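Local coordinates for C381 turret protein (Sulfolobus turreted icosahedral virus, PDB 4IND) that builds the turrets on the icosahedral capsid of this archaeal virus, probably as a pentamer of subunits that each carry three jelly-roll domains, at residues Ser303-Thr308 with Thr366-Leu371; Thr312-Gln317 with Trp331-Gly336; Ile287-Gly292 with Ile349-Leu354; Asn270-Ser275 with Leu371-Ile376. All coordinates share one frame; numbering follows the deposited sequence.

Contact 1 (Ser303-Thr308 with Thr366-Leu371)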
loop_
_atom_site.group_PDB
_atom_site.type_symbol
_atom_site.label_atom_id
_atom_site.label_comp_id
_atom_site.label_asym_id
_atom_site.label_seq_id
_atom_site.Cartn_x
_atom_site.Cartn_y
_atom_site.Cartn_z
ATOM N N SER A 303 -5.329 7.676 36.713
ATOM C CA SER A 303 -5.151 8.553 37.857
ATOM C C SER A 303 -5.625 7.833 39.109
ATOM O O SER A 303 -6.536 7.004 39.054
ATOM C CB SER A 303 -5.958 9.830 37.659
ATOM O OG SER A 303 -5.663 10.766 38.665
ATOM N N VAL A 304 -4.992 8.126 40.232
ATOM C CA VAL A 304 -5.416 7.540 41.506
ATOM C C VAL A 304 -5.653 8.658 42.503
ATOM O O VAL A 304 -4.809 9.540 42.665
ATOM C CB VAL A 304 -4.379 6.548 42.063
ATOM C CG1 VAL A 304 -4.800 6.052 43.441
ATOM C CG2 VAL A 304 -4.209 5.368 41.098
ATOM N N SER A 305 -6.816 8.636 43.153
ATOM C CA SER A 305 -7.107 9.586 44.207
ATOM C C SER A 305 -7.127 8.847 45.523
ATOM O O SER A 305 -7.402 7.642 45.571
ATOM C CB SER A 305 -8.448 10.274 43.973
ATOM O OG SER A 305 -9.491 9.324 43.905
ATOM N N GLY A 306 -6.817 9.568 46.590
ATOM C CA GLY A 306 -6.862 9.005 47.925
ATOM C C GLY A 306 -5.505 8.552 48.417
ATOM O O GLY A 306 -5.399 7.972 49.495
ATOM N N LEU A 307 -4.464 8.803 47.627
ATOM C CA LEU A 307 -3.107 8.463 48.048
ATOM C C LEU A 307 -2.684 9.272 49.267
ATOM O O LEU A 307 -2.858 10.484 49.300
ATOM C CB LEU A 307 -2.116 8.701 46.916
ATOM C CG LEU A 307 -2.181 7.690 45.777
ATOM C CD1 LEU A 307 -1.111 7.983 44.730
ATOM C CD2 LEU A 307 -2.048 6.276 46.320
ATOM N N THR A 308 -2.133 8.585 50.264
ATOM C CA THR A 308 -1.534 9.223 51.429
ATOM C C THR A 308 -0.228 8.516 51.740
ATOM O O THR A 308 0.116 7.520 51.100
ATOM C CB THR A 308 -2.447 9.138 52.672
ATOM O OG1 THR A 308 -2.536 7.778 53.115
ATOM C CG2 THR A 308 -3.840 9.662 52.356
ATOM N N THR A 366 -8.699 3.776 51.479
ATOM C CA THR A 366 -9.362 3.465 50.221
ATOM C C THR A 366 -8.868 4.401 49.128
ATOM O O THR A 366 -8.956 5.623 49.249
ATOM C CB THR A 366 -10.902 3.568 50.338
ATOM O OG1 THR A 366 -11.389 2.560 51.231
ATOM C CG2 THR A 366 -11.553 3.379 48.975
ATOM N N ILE A 367 -8.337 3.817 48.065
ATOM C CA ILE A 367 -7.897 4.582 46.912
ATOM C C ILE A 367 -8.792 4.264 45.733
ATOM O O ILE A 367 -9.391 3.191 45.666
ATOM C CB ILE A 367 -6.455 4.244 46.544
ATOM C CG1 ILE A 367 -6.333 2.752 46.256
ATOM C CG2 ILE A 367 -5.508 4.634 47.670
ATOM C CD1 ILE A 367 -4.954 2.342 45.797
ATOM N N THR A 368 -8.886 5.200 44.803
ATOM C CA THR A 368 -9.743 5.016 43.648
ATOM C C THR A 368 -8.956 5.257 42.384
ATOM O O THR A 368 -8.369 6.328 42.209
ATOM C CB THR A 368 -10.951 5.953 43.703
ATOM O OG1 THR A 368 -11.737 5.639 44.861
ATOM C CG2 THR A 368 -11.814 5.793 42.451
ATOM N N LEU A 369 -8.937 4.242 41.517
ATOM C CA LEU A 369 -8.277 4.314 40.240
ATOM C C LEU A 369 -9.304 4.740 39.201
ATOM O O LEU A 369 -10.416 4.231 39.176
ATOM C CB LEU A 369 -7.721 2.937 39.865
ATOM C CG LEU A 369 -7.192 2.771 38.444
ATOM C CD1 LEU A 369 -5.943 3.598 38.269
ATOM C CD2 LEU A 369 -6.921 1.292 38.114
ATOM N N ILE A 370 -8.940 5.697 38.359
ATOM C CA ILE A 370 -9.719 5.955 37.164
ATOM C C ILE A 370 -8.827 5.666 35.969
ATOM O O ILE A 370 -7.602 5.854 36.017
ATOM C CB ILE A 370 -10.288 7.382 37.102
ATOM C CG1 ILE A 370 -9.178 8.399 36.893
ATOM C CG2 ILE A 370 -11.068 7.723 38.359
ATOM C CD1 ILE A 370 -9.648 9.820 37.098
ATOM N N LEU A 371 -9.449 5.189 34.903
ATOM C CA LEU A 371 -8.720 4.721 33.743
ATOM C C LEU A 371 -9.549 5.032 32.503
ATOM O O LEU A 371 -10.774 4.861 32.507
ATOM C CB LEU A 371 -8.464 3.220 33.890
ATOM C CG LEU A 371 -7.834 2.470 32.724
ATOM C CD1 LEU A 371 -6.435 3.001 32.460
ATOM C CD2 LEU A 371 -7.803 0.975 33.014
#
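Val304 pushes its two methyl groups between Ile367 and Leu369 on the inward face of a jelly-roll sheet, where strand 295-305 runs antiparallel to strand 365-377 in the third domain of the chain. Each branch takes one neighbour. CG1 stands anti to the backbone N (chi1 175°) and faces Ile367 CB at 4.0 Å, while CG2 reaches the Leu369 methyl CD1 at 3.8 Å; in both pairs the side chains cross obliquely. That same CD1 of Leu369 also lies 3.5 Å from Ser303 O, so the leucine covers backbone as well as side chain. Further along, Leu307 bends back from the turn to bring CD2 within 4.1 Å of Ile367 CG2. Phe333 packs on Val304, Leu307 and Leu369 from the interior of the sandwich.

The other face is more polar. Ser303 lays its CB against Ile370 CG1 at 3.6 Å, with CD1 of the isoleucine close by, and its hydroxyl bonds Ser338 O, on the side away from 366-371. Ser305 OG sits beside Thr368 CB at 3.7 Å, and Thr368 OG1 bonds Ser275 on the strand beyond. Ile370 is also touched here by Ala335 of a neighbouring subunit. Two reciprocal pairs of backbone bonds, Ser303 with Ile370 and Ser305 with Thr368, flank the non-hydrogen-bonded pair Val304-Leu369. At Gly306 the positive phi (98°) turns the chain out of the strand. The straightest rung of the ladder is Ile370 N to Ser303 O, 2.8 Å long with 170° at the hydrogen.

Contact 2 (Thr312-Gln317 with Trp331-Gly336)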
loop_
_atom_site.group_PDB
_atom_site.type_symbol
_atom_site.label_atom_id
_atom_site.label_comp_id
_atom_site.label_asym_id
_atom_site.label_seq_id
_atom_site.Cartn_x
_atom_site.Cartn_y
_atom_site.Cartn_z
ATOM N N THR A 312 1.937 2.461 50.527
ATOM C CA THR A 312 3.341 2.156 50.258
ATOM C C THR A 312 3.571 1.623 48.850
ATOM O O THR A 312 4.689 1.660 48.336
ATOM C CB THR A 312 3.863 1.108 51.243
ATOM O OG1 THR A 312 3.080 -0.088 51.126
ATOM C CG2 THR A 312 3.777 1.630 52.670
ATOM N N GLN A 313 2.512 1.108 48.238
ATOM C CA GLN A 313 2.614 0.599 46.882
ATOM C C GLN A 313 1.339 0.862 46.114
ATOM O O GLN A 313 0.242 0.652 46.618
ATOM C CB GLN A 313 2.920 -0.900 46.871
ATOM C CG GLN A 313 2.969 -1.499 45.459
ATOM C CD GLN A 313 3.185 -3.006 45.455
ATOM O OE1 GLN A 313 2.846 -3.700 46.418
ATOM N NE2 GLN A 313 3.753 -3.519 44.364
ATOM N N CYS A 314 1.495 1.325 44.884
ATOM C CA CYS A 314 0.351 1.549 44.027
ATOM C C CYS A 314 0.859 1.550 42.598
ATOM O O CYS A 314 1.268 2.591 42.081
ATOM C CB CYS A 314 -0.332 2.875 44.387
ATOM S SG CYS A 314 -1.904 3.135 43.528
ATOM N N GLN A 315 0.872 0.364 41.987
ATOM C CA GLN A 315 1.372 0.192 40.629
ATOM C C GLN A 315 0.294 -0.358 39.710
ATOM O O GLN A 315 -0.348 -1.368 40.020
ATOM C CB GLN A 315 2.575 -0.751 40.624
ATOM C CG GLN A 315 3.759 -0.224 41.407
ATOM C CD GLN A 315 4.863 -1.242 41.542
ATOM O OE1 GLN A 315 4.610 -2.441 41.619
ATOM N NE2 GLN A 315 6.100 -0.767 41.571
ATOM N N LEU A 316 0.102 0.313 38.578
ATOM C CA LEU A 316 -0.731 -0.219 37.513
ATOM C C LEU A 316 0.147 -1.135 36.661
ATOM O O LEU A 316 1.265 -0.754 36.272
ATOM C CB LEU A 316 -1.287 0.923 36.664
ATOM C CG LEU A 316 -2.375 0.546 35.666
ATOM C CD1 LEU A 316 -3.575 -0.029 36.405
ATOM C CD2 LEU A 316 -2.764 1.744 34.823
ATOM N N GLN A 317 -0.346 -2.345 36.388
ATOM C CA GLN A 317 0.407 -3.313 35.600
ATOM C C GLN A 317 -0.432 -3.853 34.456
ATOM O O GLN A 317 -1.662 -3.927 34.555
ATOM C CB GLN A 317 0.874 -4.469 36.488
ATOM C CG GLN A 317 1.538 -4.031 37.767
ATOM C CD GLN A 317 2.163 -5.183 38.507
ATOM O OE1 GLN A 317 1.583 -6.263 38.615
ATOM N NE2 GLN A 317 3.363 -4.965 39.015
ATOM N N TRP A 331 2.765 2.045 35.170
ATOM C CA TRP A 331 2.825 3.314 35.900
ATOM C C TRP A 331 2.869 3.066 37.388
ATOM O O TRP A 331 2.139 2.223 37.917
ATOM C CB TRP A 331 1.648 4.239 35.575
ATOM C CG TRP A 331 1.881 5.611 36.124
ATOM C CD1 TRP A 331 1.303 6.163 37.242
ATOM C CD2 TRP A 331 2.801 6.589 35.626
ATOM N NE1 TRP A 331 1.794 7.422 37.444
ATOM C CE2 TRP A 331 2.723 7.714 36.468
ATOM C CE3 TRP A 331 3.686 6.629 34.539
ATOM C CZ2 TRP A 331 3.488 8.874 36.266
ATOM C CZ3 TRP A 331 4.448 7.779 34.329
ATOM C CH2 TRP A 331 4.341 8.887 35.189
ATOM N N ASP A 332 3.733 3.802 38.070
ATOM C CA ASP A 332 3.847 3.695 39.507
ATOM C C ASP A 332 3.366 5.022 40.087
ATOM O O ASP A 332 4.010 6.054 39.910
ATOM C CB ASP A 332 5.292 3.412 39.899
ATOM C CG ASP A 332 5.459 3.202 41.387
ATOM O OD1 ASP A 332 4.682 3.791 42.169
ATOM O OD2 ASP A 332 6.365 2.444 41.782
ATOM N N PHE A 333 2.214 5.006 40.749
ATOM C CA PHE A 333 1.600 6.248 41.216
ATOM C C PHE A 333 2.332 6.869 42.400
ATOM O O PHE A 333 2.180 8.061 42.682
ATOM C CB PHE A 333 0.116 6.029 41.535
ATOM C CG PHE A 333 -0.694 5.686 40.339
ATOM C CD1 PHE A 333 -1.216 6.683 39.530
ATOM C CD2 PHE A 333 -0.919 4.359 39.990
ATOM C CE1 PHE A 333 -1.967 6.355 38.392
ATOM C CE2 PHE A 333 -1.665 4.031 38.862
ATOM C CZ PHE A 333 -2.186 5.027 38.063
ATOM N N ILE A 334 3.122 6.065 43.100
ATOM C CA ILE A 334 3.936 6.588 44.193
ATOM C C ILE A 334 5.181 7.258 43.623
ATOM O O ILE A 334 5.445 8.417 43.887
ATOM C CB ILE A 334 4.374 5.477 45.168
ATOM C CG1 ILE A 334 3.166 4.689 45.689
ATOM C CG2 ILE A 334 5.199 6.058 46.308
ATOM C CD1 ILE A 334 2.141 5.535 46.403
ATOM N N ALA A 335 5.938 6.512 42.827
ATOM C CA ALA A 335 7.197 6.996 42.258
ATOM C C ALA A 335 6.989 8.062 41.183
ATOM O O ALA A 335 7.776 9.000 41.062
ATOM C CB ALA A 335 7.994 5.820 41.678
ATOM N N GLY A 336 5.929 7.909 40.398
ATOM C CA GLY A 336 5.702 8.773 39.247
ATOM C C GLY A 336 4.702 9.901 39.444
ATOM O O GLY A 336 4.692 10.860 38.675
#
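The Phe333 ring meets the strand of Cys314 and Leu316 along one side: Cys314 O lies at its edge, near the ring plane and 3.5 Å from CD2, and Leu316 CB comes in obliquely, 3.8 Å from CE2. One face of the ring is taken by Trp331, whose CD1 sits 3.4 Å above the plane, over the centre. The indole arrives edge-on, with Phe333 CG in its own plane. Cys314 adds a sulfur-aromatic contact from an oblique direction, SG 3.9 Å from CD2, and its CB touches Ile334 CG1. Trp331 stacks edge-to-face with Trp344 and with Phe271 of a neighbouring subunit, while its NE1 bonds Gly337 O.

The two strands form a beta hairpin at the margin of the second sheet of the jelly roll. Leu316 and Trp331 make its hydrogen-bonded pair, with Leu316 N to Trp331 O firm and the return bond weak; next to it, Phe333 N reaches Cys314 O. Gln315 reaches across Asp332 on the face away from the rings: extended beyond CG, it gives NE2 to Asp332 OD2 at 3.2 Å, nearly straight (167°) and in its own amide plane, yet meets the carboxylate from above, the two planes 86° apart. With chi1 at -176°, Asp332 CG lies anti to the backbone N, near the following N-H groups: OD1 accepts Ile334 N at 2.9 Å nearly along the C-O axis, an Asx turn, and Ala335 N at 3.1 Å from above the carboxylate plane, extending it to an Asx motif. Gln313 NE2 bonds Gln315 OE1 from above the carbonyl plane, and Gln313 OE1 is bonded to Gln282 NE2.

Contact 3 (Ile287-Gly292 with Ile349-Leu354)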
loop_
_atom_site.group_PDB
_atom_site.type_symbol
_atom_site.label_atom_id
_atom_site.label_comp_id
_atom_site.label_asym_id
_atom_site.label_seq_id
_atom_site.Cartn_x
_atom_site.Cartn_y
_atom_site.Cartn_z
ATOM N N ILE A 287 -8.414 -5.264 36.908
ATOM C CA ILE A 287 -9.226 -4.160 36.425
ATOM C C ILE A 287 -9.961 -4.610 35.180
ATOM O O ILE A 287 -11.171 -4.395 35.035
ATOM C CB ILE A 287 -8.366 -2.935 36.063
ATOM C CG1 ILE A 287 -7.516 -2.518 37.260
ATOM C CG2 ILE A 287 -9.242 -1.788 35.591
ATOM C CD1 ILE A 287 -8.317 -2.311 38.508
ATOM N N LEU A 288 -9.227 -5.241 34.272
ATOM C CA LEU A 288 -9.818 -5.699 33.033
ATOM C C LEU A 288 -8.977 -6.815 32.430
ATOM O O LEU A 288 -7.752 -6.762 32.447
ATOM C CB LEU A 288 -9.949 -4.531 32.057
ATOM C CG LEU A 288 -10.871 -4.725 30.853
ATOM C CD1 LEU A 288 -12.018 -5.671 31.200
ATOM C CD2 LEU A 288 -11.396 -3.371 30.399
ATOM N N ASN A 289 -9.654 -7.833 31.909
ATOM C CA ASN A 289 -8.988 -8.962 31.260
ATOM C C ASN A 289 -9.809 -9.399 30.059
ATOM O O ASN A 289 -10.891 -9.966 30.221
ATOM C CB ASN A 289 -8.807 -10.128 32.236
ATOM C CG ASN A 289 -8.062 -11.297 31.611
ATOM O OD1 ASN A 289 -7.925 -11.380 30.383
ATOM N ND2 ASN A 289 -7.577 -12.204 32.447
ATOM N N VAL A 290 -9.320 -9.110 28.854
ATOM C CA VAL A 290 -10.084 -9.475 27.648
ATOM C C VAL A 290 -9.403 -10.577 26.863
ATOM O O VAL A 290 -9.723 -10.818 25.692
ATOM C CB VAL A 290 -10.402 -8.256 26.754
ATOM C CG1 VAL A 290 -11.196 -7.210 27.553
ATOM C CG2 VAL A 290 -9.106 -7.632 26.210
ATOM N N GLN A 291 -8.486 -11.280 27.510
ATOM C CA GLN A 291 -7.836 -12.421 26.836
ATOM C C GLN A 291 -8.864 -13.446 26.350
ATOM O O GLN A 291 -9.764 -13.840 27.099
ATOM C CB GLN A 291 -6.819 -13.112 27.759
ATOM C CG GLN A 291 -6.093 -14.288 27.076
ATOM C CD GLN A 291 -5.239 -15.097 28.033
ATOM O OE1 GLN A 291 -5.565 -15.234 29.215
ATOM N NE2 GLN A 291 -4.137 -15.647 27.522
ATOM N N GLY A 292 -8.737 -13.877 25.098
ATOM C CA GLY A 292 -9.635 -14.878 24.555
ATOM C C GLY A 292 -10.946 -14.323 24.038
ATOM O O GLY A 292 -11.825 -15.083 23.670
ATOM N N ILE A 349 -1.850 -4.729 24.867
ATOM C CA ILE A 349 -2.033 -5.487 26.097
ATOM C C ILE A 349 -3.467 -6.002 26.092
ATOM O O ILE A 349 -4.296 -5.515 25.322
ATOM C CB ILE A 349 -1.834 -4.584 27.314
ATOM C CG1 ILE A 349 -2.696 -3.335 27.148
ATOM C CG2 ILE A 349 -0.369 -4.192 27.438
ATOM C CD1 ILE A 349 -2.989 -2.603 28.422
ATOM N N ASN A 350 -3.778 -6.962 26.954
ATOM C CA ASN A 350 -5.155 -7.455 27.021
ATOM C C ASN A 350 -5.575 -7.745 28.450
ATOM O O ASN A 350 -6.652 -8.288 28.700
ATOM C CB ASN A 350 -5.361 -8.688 26.122
ATOM C CG ASN A 350 -4.376 -9.800 26.400
ATOM O OD1 ASN A 350 -3.784 -9.862 27.472
ATOM N ND2 ASN A 350 -4.184 -10.689 25.414
ATOM N N SER A 351 -4.711 -7.394 29.396
ATOM C CA SER A 351 -5.046 -7.549 30.810
ATOM C C SER A 351 -4.364 -6.482 31.655
ATOM O O SER A 351 -3.177 -6.199 31.468
ATOM C CB SER A 351 -4.681 -8.945 31.298
ATOM O OG SER A 351 -5.126 -9.133 32.623
ATOM N N ILE A 352 -5.136 -5.887 32.567
ATOM C CA ILE A 352 -4.683 -4.799 33.436
ATOM C C ILE A 352 -5.001 -5.138 34.885
ATOM O O ILE A 352 -6.105 -5.581 35.184
ATOM C CB ILE A 352 -5.439 -3.503 33.147
ATOM C CG1 ILE A 352 -5.417 -3.191 31.664
ATOM C CG2 ILE A 352 -4.856 -2.346 33.952
ATOM C CD1 ILE A 352 -4.044 -2.954 31.137
ATOM N N GLN A 353 -4.049 -4.910 35.787
ATOM C CA GLN A 353 -4.311 -5.067 37.216
ATOM C C GLN A 353 -3.643 -3.945 38.017
ATOM O O GLN A 353 -2.690 -3.308 37.560
ATOM C CB GLN A 353 -3.842 -6.440 37.718
ATOM C CG GLN A 353 -2.329 -6.629 37.664
ATOM C CD GLN A 353 -1.894 -8.033 38.043
ATOM O OE1 GLN A 353 -2.677 -8.987 37.965
ATOM N NE2 GLN A 353 -0.633 -8.166 38.470
ATOM N N LEU A 354 -4.179 -3.684 39.202
ATOM C CA LEU A 354 -3.583 -2.729 40.131
ATOM C C LEU A 354 -3.033 -3.487 41.325
ATOM O O LEU A 354 -3.744 -4.280 41.963
ATOM C CB LEU A 354 -4.618 -1.723 40.615
ATOM C CG LEU A 354 -4.080 -0.607 41.509
ATOM C CD1 LEU A 354 -3.224 0.356 40.703
ATOM C CD2 LEU A 354 -5.226 0.135 42.168
#
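Ile287 and Leu288 both face Ile352, a classic beta bulge in an otherwise regular antiparallel pairing. Their backbone nitrogens approach Ile352 O from the same face of its carbonyl plane, at 2.9 Å from Ile287 N and 3.3 Å from Leu288 N. The Leu288 carbonyl returns a bond to Ile352 N, and Val290 N closes the pairing on Asn350 O at 2.8 Å. A second bulge, Asn350 and Ser351 facing Thr319, lies on the other edge of the same strand.

At the first bulge Ile287 points toward the partner strand, CB 4.1 Å from Ile352 CG2, and its CD1 approaches Leu354 CB. In the jelly-roll sandwich this pair forms one edge of the second sheet, and Ile287 packs against Leu369 and Leu371 of the first.

Asn289 and Ser351 share the opposite face, with Asn289 CG 3.8 Å from Ser351 OG; the serine hydroxyl is bonded to Tyr327. Asn289 CG stands anti to the backbone N (chi1 -177°), which lets OD1 turn back to accept Gln291 N at 2.9 Å, an Asx turn where the strand ends. Val290 CG2 rests on Asn350 CB at 3.9 Å, and Asn350 OD1 accepts from Leu321 N.

Contact 4 (Asn270-Ser275 with Leu371-Ile376). With 2HP (dihydrogenphosphate ion), chain B.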
loop_
_atom_site.group_PDB
_atom_site.type_symbol
_atom_site.label_atom_id
_atom_site.label_comp_id
_atom_site.label_asym_id
_atom_site.label_seq_id
_atom_site.Cartn_x
_atom_site.Cartn_y
_atom_site.Cartn_z
ATOM N N ASN A 270 -13.736 3.846 27.031
ATOM C CA ASN A 270 -14.403 3.878 28.320
ATOM C C ASN A 270 -13.574 4.573 29.374
ATOM O O ASN A 270 -12.351 4.406 29.430
ATOM C CB ASN A 270 -14.713 2.457 28.794
ATOM C CG ASN A 270 -15.745 1.766 27.919
ATOM O OD1 ASN A 270 -16.929 2.077 27.976
ATOM N ND2 ASN A 270 -15.297 0.827 27.107
ATOM N N PHE A 271 -14.261 5.367 30.185
ATOM C CA PHE A 271 -13.729 5.909 31.410
ATOM C C PHE A 271 -14.276 4.996 32.500
ATOM O O PHE A 271 -15.492 4.850 32.645
ATOM C CB PHE A 271 -14.262 7.330 31.593
ATOM C CG PHE A 271 -13.835 7.998 32.867
ATOM C CD1 PHE A 271 -12.882 9.013 32.840
ATOM C CD2 PHE A 271 -14.404 7.651 34.087
ATOM C CE1 PHE A 271 -12.488 9.668 34.013
ATOM C CE2 PHE A 271 -14.020 8.300 35.277
ATOM C CZ PHE A 271 -13.062 9.311 35.235
ATOM N N VAL A 272 -13.384 4.379 33.266
ATOM C CA VAL A 272 -13.814 3.428 34.284
ATOM C C VAL A 272 -13.156 3.742 35.610
ATOM O O VAL A 272 -12.085 4.353 35.670
ATOM C CB VAL A 272 -13.556 1.958 33.857
ATOM C CG1 VAL A 272 -12.071 1.667 33.791
ATOM C CG2 VAL A 272 -14.233 1.006 34.828
ATOM N N THR A 273 -13.817 3.341 36.683
ATOM C CA THR A 273 -13.342 3.654 38.018
ATOM C C THR A 273 -13.346 2.381 38.855
ATOM O O THR A 273 -14.203 1.511 38.677
ATOM C CB THR A 273 -14.220 4.733 38.681
ATOM O OG1 THR A 273 -13.539 5.255 39.822
ATOM C CG2 THR A 273 -15.548 4.148 39.114
ATOM N N GLN A 274 -12.387 2.272 39.765
ATOM C CA GLN A 274 -12.279 1.087 40.594
ATOM C C GLN A 274 -11.691 1.466 41.937
ATOM O O GLN A 274 -10.625 2.070 41.996
ATOM C CB GLN A 274 -11.389 0.053 39.901
ATOM C CG GLN A 274 -11.109 -1.188 40.730
ATOM C CD GLN A 274 -12.344 -2.034 40.936
ATOM O OE1 GLN A 274 -13.095 -2.292 39.996
ATOM N NE2 GLN A 274 -12.567 -2.465 42.173
ATOM N N SER A 275 -12.387 1.124 43.016
ATOM C CA SER A 275 -11.872 1.383 44.352
ATOM C C SER A 275 -11.196 0.159 44.941
ATOM O O SER A 275 -11.561 -0.979 44.637
ATOM C CB SER A 275 -12.977 1.866 45.286
ATOM O OG SER A 275 -13.309 3.209 44.999
ATOM N N LEU A 371 -9.449 5.189 34.903
ATOM C CA LEU A 371 -8.720 4.721 33.743
ATOM C C LEU A 371 -9.549 5.032 32.503
ATOM O O LEU A 371 -10.774 4.861 32.507
ATOM C CB LEU A 371 -8.464 3.220 33.890
ATOM C CG LEU A 371 -7.834 2.470 32.724
ATOM C CD1 LEU A 371 -6.435 3.001 32.460
ATOM C CD2 LEU A 371 -7.803 0.975 33.014
ATOM N N VAL A 372 -8.891 5.554 31.470
ATOM C CA VAL A 372 -9.512 5.680 30.164
ATOM C C VAL A 372 -8.790 4.719 29.248
ATOM O O VAL A 372 -7.561 4.752 29.162
ATOM C CB VAL A 372 -9.387 7.102 29.604
ATOM C CG1 VAL A 372 -9.926 7.139 28.186
ATOM C CG2 VAL A 372 -10.149 8.081 30.495
ATOM N N TYR A 373 -9.547 3.866 28.564
ATOM C CA TYR A 373 -8.936 2.869 27.680
ATOM C C TYR A 373 -9.829 2.635 26.483
ATOM O O TYR A 373 -11.043 2.912 26.533
ATOM C CB TYR A 373 -8.728 1.551 28.425
ATOM C CG TYR A 373 -10.012 0.808 28.703
ATOM C CD1 TYR A 373 -10.499 -0.135 27.810
ATOM C CD2 TYR A 373 -10.744 1.046 29.860
ATOM C CE1 TYR A 373 -11.674 -0.821 28.065
ATOM C CE2 TYR A 373 -11.922 0.363 30.121
ATOM C CZ TYR A 373 -12.381 -0.557 29.213
ATOM O OH TYR A 373 -13.546 -1.236 29.452
ATOM N N GLU A 374 -9.241 2.125 25.411
ATOM C CA GLU A 374 -9.998 1.702 24.257
ATOM C C GLU A 374 -9.977 0.185 24.222
ATOM O O GLU A 374 -8.975 -0.438 24.582
ATOM C CB GLU A 374 -9.357 2.227 22.963
ATOM C CG GLU A 374 -9.207 3.738 22.864
ATOM C CD GLU A 374 -8.482 4.170 21.581
ATOM O OE1 GLU A 374 -8.636 5.335 21.159
ATOM O OE2 GLU A 374 -7.750 3.343 20.993
ATOM N N GLN A 375 -11.084 -0.413 23.802
ATOM C CA GLN A 375 -11.085 -1.840 23.459
ATOM C C GLN A 375 -11.065 -1.940 21.946
ATOM O O GLN A 375 -11.910 -1.349 21.261
ATOM C CB GLN A 375 -12.327 -2.527 24.031
ATOM C CG GLN A 375 -12.431 -4.002 23.643
ATOM C CD GLN A 375 -13.455 -4.741 24.477
ATOM O OE1 GLN A 375 -14.223 -4.132 25.217
ATOM N NE2 GLN A 375 -13.461 -6.061 24.375
ATOM N N ILE A 376 -10.096 -2.681 21.420
ATOM C CA ILE A 376 -9.833 -2.701 19.998
ATOM C C ILE A 376 -9.988 -4.116 19.475
ATOM O O ILE A 376 -9.546 -5.070 20.116
ATOM C CB ILE A 376 -8.430 -2.172 19.727
ATOM C CG1 ILE A 376 -8.361 -0.708 20.219
ATOM C CG2 ILE A 376 -8.078 -2.300 18.249
ATOM C CD1 ILE A 376 -6.974 -0.137 20.312
HETATM P P 2HP B . -3.570 -1.942 17.642
HETATM O O1 2HP B . -4.450 -1.380 18.717
HETATM O O2 2HP B . -4.385 -3.085 17.106
HETATM O O3 2HP B . -2.216 -2.419 18.271
HETATM O O4 2HP B . -3.350 -0.921 16.488
#
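Val272 drives its CG1 methyl into the notch between Leu371 and Tyr373. It rests 3.9 Å from Leu371 CB and just as far from Tyr373 CE2, meeting the tyrosine at the ring edge near its plane. The chi1 of 72° places the tyrosine CG between backbone N and carbonyl carbon, which swings the ring back over the partner strand. There Asn270 leans against it obliquely, CB 3.7 Å from CE2, its amide plane turned 41° from the ring. Asn270 ND2 makes a weak hydrogen bond to Asn268 OD1.

On the reverse face Phe271 presents CD1 to Val372 CG2 at 3.7 Å. Trp331 of a neighbouring subunit packs on Val372, and the Phe271 backbone hydrogen-bonds to that subunit. Backbone bonds join Asn270 with Tyr373 and Val272 with Leu371, both ways in each pair. Farther on, Ile376 lays CD1 3.2 Å from O1 of a bound dihydrogenphosphate, which Lys231 and His296 hydrogen-bond.

In the jelly roll, strand 266-278 is the outermost of its sheet within the chain; strand 295-305 flanks 365-377 on the other side, and strand 283-289 of the opposing sheet lies over this strand.

All four contacts belong to one jelly-roll sandwich. Contacts 1 and 4 lie in one sheet, on successive lengths of strand 365-377 and sharing Leu371; contacts 2 and 3 lie in the facing sheet, where strands 311-319 and 351-358 are neighbours, joined by a probable hydrogen bond from Gln317 N to Gln353 O. The sheets meet through apolar side chains, such as Ile367 of contact 1 on Cys314 of contact 2. Contact 4 is the most buried; the others each have exposed residues. Contact 2 combines packed rings with an outward amide-carboxylate bond, contact 3 relies on bulged backbone, and contacts 1, 2 and 4 also meet neighbouring subunits, unlike contact 3.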